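Local atomic coordinates of DUF1881 domain-containing protein (Neurospora crassa, PDB entry 5Z6D), a protein that is an abundant protein of fungal perithecia that joins a betagamma-crystallin domain, whose calcium site is apparently made inoperative by the domain interface, to an Ig-like domain. Residues Ile11-Lys15 and Lys16-Gly20; Thr24-Val27 and Gly28-Val31. The protein carries 1 engineered substitution. One frame throughout, in Å; residues are numbered along the deposited sequence.

Contact 1: Ile11-Lys15 and Lys16-Gly20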
ATOM      1  N   ILE A  11      -6.290  -2.320  19.868  1.00 22.43           N
ATOM      2  CA  ILE A  11      -7.631  -2.706  20.220  1.00 24.71           C
ATOM      3  C   ILE A  11      -8.609  -1.979  19.346  1.00 23.34           C
ATOM      4  O   ILE A  11      -8.591  -0.747  19.266  1.00 24.83           O
ATOM      5  CB  ILE A  11      -7.964  -2.409  21.705  1.00 29.35           C
ATOM      6  CG1 ILE A  11      -6.867  -2.938  22.633  1.00 30.72           C
ATOM      7  CG2 ILE A  11      -9.316  -2.998  22.051  1.00 27.06           C
ATOM      8  CD1 ILE A  11      -7.191  -2.783  24.106  1.00 36.11           C
ATOM      9  N   PHE A  12      -9.458  -2.743  18.677  1.00 23.84           N
ATOM     10  CA  PHE A  12     -10.509  -2.156  17.866  1.00 25.16           C
ATOM     11  C   PHE A  12     -11.789  -2.071  18.675  1.00 30.98           C
ATOM     12  O   PHE A  12     -12.184  -3.013  19.341  1.00 26.04           O
ATOM     13  CB  PHE A  12     -10.735  -2.964  16.595  1.00 22.24           C
ATOM     14  CG  PHE A  12      -9.734  -2.678  15.512  1.00 19.96           C
ATOM     15  CD1 PHE A  12      -9.901  -1.598  14.666  1.00 20.89           C
ATOM     16  CD2 PHE A  12      -8.630  -3.507  15.333  1.00 23.52           C
ATOM     17  CE1 PHE A  12      -8.975  -1.337  13.664  1.00 21.07           C
ATOM     18  CE2 PHE A  12      -7.702  -3.258  14.335  1.00 20.10           C
ATOM     19  CZ  PHE A  12      -7.873  -2.185  13.492  1.00 21.77           C
ATOM     20  N   TYR A  13     -12.449  -0.936  18.609  1.00 26.67           N
ATOM     21  CA  TYR A  13     -13.655  -0.758  19.366  1.00 26.36           C
ATOM     22  C   TYR A  13     -14.848  -0.619  18.436  1.00 25.29           C
ATOM     23  O   TYR A  13     -14.775   0.019  17.357  1.00 26.16           O
ATOM     24  CB  TYR A  13     -13.536   0.468  20.281  1.00 22.30           C
ATOM     25  CG  TYR A  13     -12.399   0.378  21.296  1.00 21.50           C
ATOM     26  CD1 TYR A  13     -12.605  -0.164  22.570  1.00 26.87           C
ATOM     27  CD2 TYR A  13     -11.130   0.843  20.982  1.00 25.48           C
ATOM     28  CE1 TYR A  13     -11.560  -0.242  23.488  1.00 27.97           C
ATOM     29  CE2 TYR A  13     -10.085   0.765  21.880  1.00 26.23           C
ATOM     30  CZ  TYR A  13     -10.301   0.229  23.135  1.00 28.46           C
ATOM     31  OH  TYR A  13      -9.243   0.168  24.023  1.00 35.00           O
ATOM     32  N   GLN A  14     -15.945  -1.206  18.912  1.00 25.36           N
ATOM     33  CA  GLN A  14     -17.243  -1.173  18.273  1.00 28.71           C
ATOM     34  C   GLN A  14     -17.843   0.233  18.190  1.00 34.50           C
ATOM     35  O   GLN A  14     -18.559   0.549  17.241  1.00 42.07           O
ATOM     36  CB  GLN A  14     -18.178  -2.121  19.034  1.00 40.99           C
ATOM     37  CG  GLN A  14     -19.625  -1.702  19.120  1.00 57.28           C
ATOM     38  CD  GLN A  14     -20.320  -2.316  20.323  1.00 66.79           C
ATOM     39  OE1 GLN A  14     -19.868  -2.171  21.460  1.00 63.12           O
ATOM     40  NE2 GLN A  14     -21.418  -3.012  20.075  1.00 74.92           N
ATOM     41  N   LYS A  15     -17.550   1.083  19.170  1.00 30.77           N
ATOM     42  CA  LYS A  15     -18.027   2.460  19.116  1.00 31.26           C
ATOM     43  C   LYS A  15     -16.869   3.440  18.953  1.00 32.63           C
ATOM     44  O   LYS A  15     -15.701   3.056  19.106  1.00 30.42           O
ATOM     45  CB  LYS A  15     -18.834   2.793  20.371  1.00 33.20           C
ATOM     46  CG  LYS A  15     -19.729   1.657  20.842  1.00 36.61           C
ATOM     47  CD  LYS A  15     -21.064   2.174  21.345  1.00 50.76           C
ATOM     48  CE  LYS A  15     -21.689   1.213  22.345  1.00 53.86           C
ATOM     49  NZ  LYS A  15     -20.917   1.161  23.621  1.00 55.85           N
ATOM     50  N   LYS A  16     -17.193   4.689  18.629  1.00 34.05           N
ATOM     51  CA  LYS A  16     -16.181   5.733  18.502  1.00 29.22           C
ATOM     52  C   LYS A  16     -15.592   6.076  19.874  1.00 31.77           C
ATOM     53  O   LYS A  16     -16.144   5.700  20.902  1.00 30.43           O
ATOM     54  CB  LYS A  16     -16.769   6.983  17.847  1.00 27.61           C
ATOM     55  CG  LYS A  16     -17.231   6.783  16.415  1.00 34.63           C
ATOM     56  CD  LYS A  16     -17.871   8.034  15.853  1.00 30.31           C
ATOM     57  CE  LYS A  16     -18.218   7.844  14.378  1.00 30.69           C
ATOM     58  NZ  LYS A  16     -18.755   9.069  13.750  1.00 37.03           N
ATOM     59  N   ASN A  17     -14.458   6.771  19.868  1.00 25.14           N
ATOM     60  CA  ASN A  17     -13.795   7.226  21.085  1.00 30.69           C
ATOM     61  C   ASN A  17     -13.498   6.130  22.111  1.00 27.52           C
ATOM     62  O   ASN A  17     -13.555   6.370  23.325  1.00 30.17           O
ATOM     63  CB  ASN A  17     -14.630   8.331  21.744  1.00 31.94           C
ATOM     64  CG  ASN A  17     -13.799   9.235  22.638  1.00 29.04           C
ATOM     65  OD1 ASN A  17     -12.624   9.480  22.366  1.00 30.78           O
ATOM     66  ND2 ASN A  17     -14.404   9.725  23.719  1.00 31.49           N
ATOM     67  N   PHE A  18     -13.182   4.934  21.613  1.00 24.50           N
ATOM     68  CA  PHE A  18     -12.627   3.840  22.412  1.00 28.88           C
ATOM     69  C   PHE A  18     -13.583   3.317  23.486  1.00 30.64           C
ATOM     70  O   PHE A  18     -13.151   2.877  24.553  1.00 31.76           O
ATOM     71  CB  PHE A  18     -11.311   4.278  23.062  1.00 29.59           C
ATOM     72  CG  PHE A  18     -10.442   5.115  22.164  1.00 30.02           C
ATOM     73  CD1 PHE A  18      -9.768   4.532  21.105  1.00 25.72           C
ATOM     74  CD2 PHE A  18     -10.294   6.482  22.373  1.00 28.47           C
ATOM     75  CE1 PHE A  18      -8.961   5.292  20.269  1.00 25.44           C
ATOM     76  CE2 PHE A  18      -9.493   7.247  21.540  1.00 26.90           C
ATOM     77  CZ  PHE A  18      -8.817   6.646  20.474  1.00 24.90           C
ATOM     78  N   GLU A  19     -14.879   3.355  23.207  1.00 29.68           N
ATOM     79  CA  GLU A  19     -15.849   2.922  24.209  1.00 34.12           C
ATOM     80  C   GLU A  19     -16.370   1.527  23.863  1.00 42.83           C
ATOM     81  O   GLU A  19     -16.354   1.115  22.694  1.00 43.61           O
ATOM     82  CB  GLU A  19     -16.988   3.937  24.330  1.00 35.69           C
ATOM     83  CG  GLU A  19     -16.535   5.402  24.494  1.00 43.44           C
ATOM     84  CD  GLU A  19     -15.968   5.742  25.879  1.00 51.78           C
ATOM     85  OE1 GLU A  19     -15.589   4.820  26.629  1.00 59.00           O
ATOM     86  OE2 GLU A  19     -15.902   6.950  26.220  1.00 50.18           O
ATOM     87  N   GLY A  20     -16.805   0.790  24.884  1.00 43.98           N
ATOM     88  CA  GLY A  20     -17.129  -0.618  24.713  1.00 53.21           C
ATOM     89  C   GLY A  20     -15.930  -1.499  25.032  1.00 60.57           C
ATOM     90  O   GLY A  20     -14.851  -0.999  25.362  1.00 57.58           O
TER

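Contact 2: Thr24-Val27 and Gly28-Val31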
ATOM      1  N   THR A  24      -9.009  -7.223  20.816  1.00 33.15           N
ATOM      2  CA  THR A  24      -7.562  -7.029  20.806  1.00 27.83           C
ATOM      3  C   THR A  24      -6.878  -7.862  19.716  1.00 29.03           C
ATOM      4  O   THR A  24      -7.223  -9.026  19.502  1.00 33.51           O
ATOM      5  CB  THR A  24      -6.962  -7.379  22.175  1.00 31.53           C
ATOM      6  OG1 THR A  24      -7.619  -6.608  23.191  1.00 40.99           O
ATOM      7  CG2 THR A  24      -5.470  -7.093  22.214  1.00 25.49           C
ATOM      8  N   TYR A  25      -5.910  -7.253  19.032  1.00 25.01           N
ATOM      9  CA  TYR A  25      -5.128  -7.922  17.988  1.00 21.98           C
ATOM     10  C   TYR A  25      -3.618  -7.706  18.194  1.00 27.17           C
ATOM     11  O   TYR A  25      -3.180  -6.640  18.627  1.00 26.00           O
ATOM     12  CB  TYR A  25      -5.555  -7.424  16.603  1.00 22.59           C
ATOM     13  CG  TYR A  25      -6.995  -7.738  16.236  1.00 24.34           C
ATOM     14  CD1 TYR A  25      -7.321  -8.887  15.523  1.00 20.57           C
ATOM     15  CD2 TYR A  25      -8.024  -6.869  16.584  1.00 23.61           C
ATOM     16  CE1 TYR A  25      -8.629  -9.166  15.176  1.00 22.68           C
ATOM     17  CE2 TYR A  25      -9.341  -7.134  16.242  1.00 26.98           C
ATOM     18  CZ  TYR A  25      -9.642  -8.291  15.554  1.00 20.44           C
ATOM     19  OH  TYR A  25     -10.945  -8.554  15.214  1.00 26.45           O
ATOM     20  N   ALA A  26      -2.812  -8.715  17.864  1.00 24.57           N
ATOM     21  CA  ALA A  26      -1.373  -8.647  18.109  1.00 25.26           C
ATOM     22  C   ALA A  26      -0.563  -8.444  16.836  1.00 27.08           C
ATOM     23  O   ALA A  26      -1.032  -8.759  15.746  1.00 21.58           O
ATOM     24  CB  ALA A  26      -0.900  -9.927  18.808  1.00 26.44           C
ATOM     25  N   VAL A  27       0.657  -7.944  16.987  1.00 26.34           N
ATOM     26  CA  VAL A  27       1.584  -7.830  15.871  1.00 21.52           C
ATOM     27  C   VAL A  27       1.734  -9.192  15.201  1.00 23.07           C
ATOM     28  O   VAL A  27       1.882 -10.216  15.886  1.00 25.19           O
ATOM     29  CB  VAL A  27       2.937  -7.305  16.326  1.00 25.26           C
ATOM     30  CG1 VAL A  27       3.978  -7.497  15.241  1.00 24.54           C
ATOM     31  CG2 VAL A  27       2.809  -5.819  16.684  1.00 24.53           C
ATOM     32  N   GLY A  28       1.666  -9.202  13.873  1.00 19.22           N
ATOM     33  CA  GLY A  28       1.657 -10.454  13.129  1.00 20.33           C
ATOM     34  C   GLY A  28       0.286 -10.916  12.651  1.00 15.83           C
ATOM     35  O   GLY A  28       0.188 -11.801  11.796  1.00 20.36           O
ATOM     36  N   GLN A  29      -0.785 -10.374  13.214  1.00 18.08           N
ATOM     37  CA  GLN A  29      -2.115 -10.768  12.774  1.00 16.68           C
ATOM     38  C   GLN A  29      -2.531 -10.056  11.515  1.00 20.25           C
ATOM     39  O   GLN A  29      -2.372  -8.839  11.370  1.00 20.46           O
ATOM     40  CB  GLN A  29      -3.171 -10.524  13.856  1.00 18.88           C
ATOM     41  CG  GLN A  29      -3.160 -11.578  14.963  1.00 21.70           C
ATOM     42  CD  GLN A  29      -4.384 -11.476  15.852  1.00 21.05           C
ATOM     43  OE1 GLN A  29      -4.308 -10.978  16.982  1.00 23.57           O
ATOM     44  NE2 GLN A  29      -5.516 -11.924  15.347  1.00 20.40           N
ATOM     45  N   ASP A  30      -3.074 -10.852  10.608  1.00 15.24           N
ATOM     46  CA  ASP A  30      -3.590 -10.394   9.336  1.00 15.95           C
ATOM     47  C   ASP A  30      -5.045 -10.816   9.302  1.00 20.67           C
ATOM     48  O   ASP A  30      -5.352 -12.005   9.405  1.00 21.99           O
ATOM     49  CB  ASP A  30      -2.785 -11.011   8.197  1.00 19.94           C
ATOM     50  CG  ASP A  30      -3.156 -10.465   6.833  1.00 26.26           C
ATOM     51  OD1 ASP A  30      -4.355 -10.435   6.492  1.00 21.31           O
ATOM     52  OD2 ASP A  30      -2.229 -10.075   6.088  1.00 36.28           O
ATOM     53  N   VAL A  31      -5.937  -9.843   9.184  1.00 16.43           N
ATOM     54  CA  VAL A  31      -7.359 -10.069   9.362  1.00 17.96           C
ATOM     55  C   VAL A  31      -8.173  -9.557   8.177  1.00 22.60           C
ATOM     56  O   VAL A  31      -8.064  -8.388   7.788  1.00 21.29           O
ATOM     57  CB  VAL A  31      -7.872  -9.383  10.638  1.00 17.31           C
ATOM     58  CG1 VAL A  31      -9.378  -9.545  10.751  1.00 20.14           C
ATOM     59  CG2 VAL A  31      -7.150  -9.932  11.865  1.00 18.48           C
TER
HETATM   60  O   HOH W   1      -6.699 -11.594  18.099  1.00 44.46           O

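Contact 1: Ile11-Lys15 and Lys16-Gly20
Tyr13, Phe18 and Gly20 are spaced as in the betagamma-crystallin signature, an aromatic, four residues, a second aromatic, one residue and a glycine. They mark the folded hairpin after strand 9-13 of the Greek key. The contact is local, and backbone of the returning chain lies against the Tyr13 ring. Tyr13 has CG anti to its carbonyl carbon (chi1 -60°), which turns the ring toward the returning loop. Phe18 CA sits over one face, 3.8 Å from the ring centroid of Tyr13 and 18° off the ring normal, a CH-pi contact. Ile11 CG2 lies over the opposite face. The ring is therefore held between its own strand and the loop. The Phe18 side chain continues past the Tyr13 rim, with Tyr13 CE2 3.9 Å from Phe18 CD1. Here CD2 and CE2 of Tyr13 lie near the plane of the Phe18 ring, at its edge. The rings meet obliquely, planes at 82°. At the edge of the Tyr13 ring, near its plane, lies Gly20 O, 3.7 Å from CD1 of Tyr13. Gly20 has a backbone conformation that suits glycine. No hydrogen bond joins the two segments directly. Ser43 OG on the adjacent strand links them instead, bonding to both Lys15 O and Phe18 N. Lys16 has an extended chain, and its NZ forms a salt bridge with Asp73. Glu19 O is buried with no polar partner in the model. Lys15 N is 3.7 Å from Glu19 O, and CB of Tyr13 lies 3.8 Å from this same Glu19 O.

Contact 2: Thr24-Val27 and Gly28-Val31
A type II beta turn from Ala26 to Gln29 carries the Greek-key chain of the betagamma-crystallin domain from strand 23-26 to strand 30-32, which belong to different sheets. Gln29 N closes the turn on Ala26 O at 3.0 Å. Gly28 holds the third position, where the backbone angles call for glycine. The Gln29 side chain folds back to the start of the turn. Its CG lies beside the backbone N (chi1 -77°) and the chain beyond is extended, which brings the amide beside the incoming strand. There Gln29 OE1 accepts Ala26 N at 2.9 Å. This bond is fairly straight, 164° at the hydrogen, with the donor tilted from the amide carbonyl plane. Ala26 is thus gripped by Gln29 through both its N-H and its carbonyl. A water adds a second grip on the amide oxygen. It donates to Gln29 OE1 at 2.7 Å and to Thr24 O at 3.0 Å, tying the turn two residues further back along the strand. The Tyr25 ring crosses the Gln29 side chain at about a right angle. Gln29 NE2 meets the ring edge, 3.5 Å from Tyr25 CD1, with ring and amide planes 41° apart. The far end of Tyr25 is held by a hydrogen bond between its OH and the Tyr41 hydroxyl, and the ring meets Phe83 edge-to-face. On strand 30-32, Asp30 forms salt bridges with Arg82 and Arg84. Val31 points back to the tyrosine, and its CG2 lies 3.7 Å from Tyr25 CE1.

In the fold
The two contacts follow one another along the chain, and neither nests in the other nor crosses it. From the N terminus, strand 9-13 runs first, and contact 1 closes the folded hairpin that leads to strand 23-26. These strands are antiparallel neighbours in one sheet. Contact 2 then turns the chain into strand 30-32, which borders strand 82-87 in the other sheet of the betagamma-crystallin domain. The centres of the contacts are about 17 Å apart. They still touch between the first two strands: Phe12 CD2 packs 3.6 Å from Tyr25 CD2, and Ile11 CG1 lies 3.8 Å from Thr24 OG1. Phe12 also reaches Phe83 of the second sheet, as Tyr25 does.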